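Local coordinates for cell wall surface anchor family protein (Streptococcus agalactiae serogroup V, PDB 3PF2) that forms the shaft of a type 1 pilus on the bacterial surface as its major, backbone pilin subunit, at residues T247-G252 / T293-K298. Sequence-based numbering, arbitrary orientation.
Sequences TFEIKG and TSYNTK
Tyr295 reaches from the loop after strand 286-290 to strand 247-253 and sets its phenol between Glu249 and Lys251, two residues apart on that strand. Its bond from CA to CB points toward the strand, and CG, anti to the backbone N (chi1 -168°), carries the ring outward until the OH end reaches both residues. The side chain also packs against Leu146 and Ala307 in loops and against Arg185 of strand 178-190. Farther out, Tyr295 CE1 passes 3.3 Å from Glu249 OE1. Tyr295 CZ lies 3.5 Å from Lys251 CE, which approaches the ring obliquely. At the tip, Tyr295 OH donates a short hydrogen bond of 2.6 Å to Glu249 OE1. This oxygen sits at the ring edge, near the ring plane, yet the carboxylate stands almost upright to the ring (84°), and the hydroxyl meets OE1 from above the carboxylate plane, 36° out of it. The Lys251 chain, bent at chi3, passes the phenol end with CG near CE1 and with CD and CE near OH and CZ; Lys251 NZ gives Tyr295 OH a weak hydrogen bond at 3.3 Å. The stronger partner of NZ is Asp305, by a salt bridge, while Glu249 OE2 pairs with Arg185. Tyr295 thus pins the loop to a strand of the C-terminal prealbumin-like domain of the pilin, away from both calcium sites. Chemically, the phenol acts as donor to a carboxylate and weak acceptor from an ammonium group; the short bond to Glu249 would be expected to favour the protonated phenol, although the nearby lysine may partly offset this.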
loop_
_atom_site.group_PDB
_atom_site.type_symbol
_atom_site.label_atom_id
_atom_site.label_comp_id
_atom_site.label_asym_id
_atom_site.label_seq_id
_atom_site.Cartn_x
_atom_site.Cartn_y
_atom_site.Cartn_z
ATOM N N THR A 247 23.491 -16.657 -5.228
ATOM C CA THR A 247 22.159 -16.027 -5.238
ATOM C C THR A 247 22.042 -14.819 -4.320
ATOM O O THR A 247 22.782 -14.678 -3.343
ATOM C CB THR A 247 21.018 -17.005 -4.866
ATOM O OG1 THR A 247 21.082 -17.300 -3.467
ATOM C CG2 THR A 247 21.080 -18.272 -5.700
ATOM N N PHE A 248 21.109 -13.938 -4.673
ATOM C CA PHE A 248 20.619 -12.913 -3.777
ATOM C C PHE A 248 19.310 -12.362 -4.316
ATOM O O PHE A 248 18.928 -12.673 -5.447
ATOM C CB PHE A 248 21.657 -11.812 -3.501
ATOM C CG PHE A 248 22.081 -11.010 -4.711
ATOM C CD1 PHE A 248 21.578 -9.720 -4.901
ATOM C CD2 PHE A 248 23.020 -11.501 -5.615
ATOM C CE1 PHE A 248 21.988 -8.940 -5.974
ATOM C CE2 PHE A 248 23.437 -10.733 -6.711
ATOM C CZ PHE A 248 22.919 -9.441 -6.886
ATOM N N GLU A 249 18.628 -11.575 -3.493
ATOM C CA GLU A 249 17.284 -11.087 -3.821
ATOM C C GLU A 249 17.039 -9.724 -3.198
ATOM O O GLU A 249 17.726 -9.329 -2.257
ATOM C CB GLU A 249 16.218 -12.055 -3.282
ATOM C CG GLU A 249 16.294 -13.481 -3.834
ATOM C CD GLU A 249 15.223 -14.382 -3.277
ATOM O OE1 GLU A 249 14.517 -13.964 -2.324
ATOM O OE2 GLU A 249 15.090 -15.510 -3.803
ATOM N N ILE A 250 16.058 -8.996 -3.735
ATOM C CA ILE A 250 15.528 -7.822 -3.051
ATOM C C ILE A 250 14.007 -7.964 -3.057
ATOM O O ILE A 250 13.411 -8.279 -4.094
ATOM C CB ILE A 250 16.013 -6.487 -3.695
ATOM C CG1 ILE A 250 15.480 -5.264 -2.928
ATOM C CG2 ILE A 250 15.610 -6.404 -5.173
ATOM C CD1 ILE A 250 16.058 -5.102 -1.520
ATOM N N LYS A 251 13.389 -7.736 -1.902
ATOM C CA LYS A 251 11.941 -7.889 -1.763
ATOM C C LYS A 251 11.298 -6.575 -1.353
ATOM O O LYS A 251 11.755 -5.907 -0.421
ATOM C CB LYS A 251 11.590 -8.981 -0.741
ATOM C CG LYS A 251 12.208 -10.344 -1.054
ATOM C CD LYS A 251 11.735 -11.436 -0.105
ATOM C CE LYS A 251 10.327 -11.889 -0.460
ATOM N NZ LYS A 251 9.946 -13.193 0.181
ATOM N N GLY A 252 10.249 -6.198 -2.070
ATOM C CA GLY A 252 9.431 -5.071 -1.647
ATOM C C GLY A 252 9.712 -3.743 -2.318
ATOM O O GLY A 252 9.615 -2.697 -1.684
ATOM N N THR A 293 5.736 -10.329 -12.242
ATOM C CA THR A 293 6.223 -11.708 -12.287
ATOM C C THR A 293 7.739 -11.855 -12.120
ATOM O O THR A 293 8.311 -12.891 -12.478
ATOM C CB THR A 293 5.777 -12.424 -13.600
ATOM O OG1 THR A 293 6.283 -11.700 -14.742
ATOM C CG2 THR A 293 4.256 -12.504 -13.679
ATOM N N SER A 294 8.389 -10.843 -11.558
ATOM C CA SER A 294 9.854 -10.876 -11.417
ATOM C C SER A 294 10.319 -11.566 -10.133
ATOM O O SER A 294 11.519 -11.711 -9.899
ATOM C CB SER A 294 10.443 -9.447 -11.532
ATOM O OG SER A 294 9.820 -8.552 -10.625
ATOM N N TYR A 295 9.372 -12.004 -9.297
ATOM C CA TYR A 295 9.731 -12.704 -8.064
ATOM C C TYR A 295 8.958 -14.025 -7.987
ATOM O O TYR A 295 9.546 -15.082 -7.816
ATOM C CB TYR A 295 9.494 -11.851 -6.803
ATOM C CG TYR A 295 10.136 -12.489 -5.576
ATOM C CD1 TYR A 295 11.477 -12.253 -5.268
ATOM C CD2 TYR A 295 9.410 -13.343 -4.746
ATOM C CE1 TYR A 295 12.075 -12.843 -4.162
ATOM C CE2 TYR A 295 9.990 -13.930 -3.634
ATOM C CZ TYR A 295 11.330 -13.683 -3.353
ATOM O OH TYR A 295 11.924 -14.261 -2.257
ATOM N N ASN A 296 7.643 -13.931 -8.104
ATOM C CA ASN A 296 6.739 -15.069 -8.237
ATOM C C ASN A 296 6.236 -15.179 -9.657
ATOM O O ASN A 296 5.859 -14.181 -10.262
ATOM C CB ASN A 296 5.535 -14.861 -7.309
ATOM C CG ASN A 296 5.939 -14.689 -5.854
ATOM O OD1 ASN A 296 5.505 -13.744 -5.175
ATOM N ND2 ASN A 296 6.768 -15.596 -5.365
ATOM N N THR A 297 6.168 -16.397 -10.193
ATOM C CA THR A 297 5.691 -16.567 -11.565
ATOM C C THR A 297 4.184 -16.392 -11.641
ATOM O O THR A 297 3.666 -15.902 -12.648
ATOM C CB THR A 297 6.058 -17.950 -12.148
ATOM O OG1 THR A 297 5.459 -18.975 -11.339
ATOM C CG2 THR A 297 7.585 -18.135 -12.186
ATOM N N LYS A 298 3.486 -16.781 -10.573
ATOM C CA LYS A 298 2.022 -16.707 -10.568
ATOM C C LYS A 298 1.449 -16.108 -9.262
ATOM O O LYS A 298 0.776 -16.795 -8.491
ATOM C CB LYS A 298 1.434 -18.088 -10.893
ATOM C CG LYS A 298 1.764 -18.566 -12.308
ATOM C CD LYS A 298 1.009 -19.857 -12.690
ATOM C CE LYS A 298 1.391 -20.319 -14.107
ATOM N NZ LYS A 298 0.624 -21.526 -14.556
#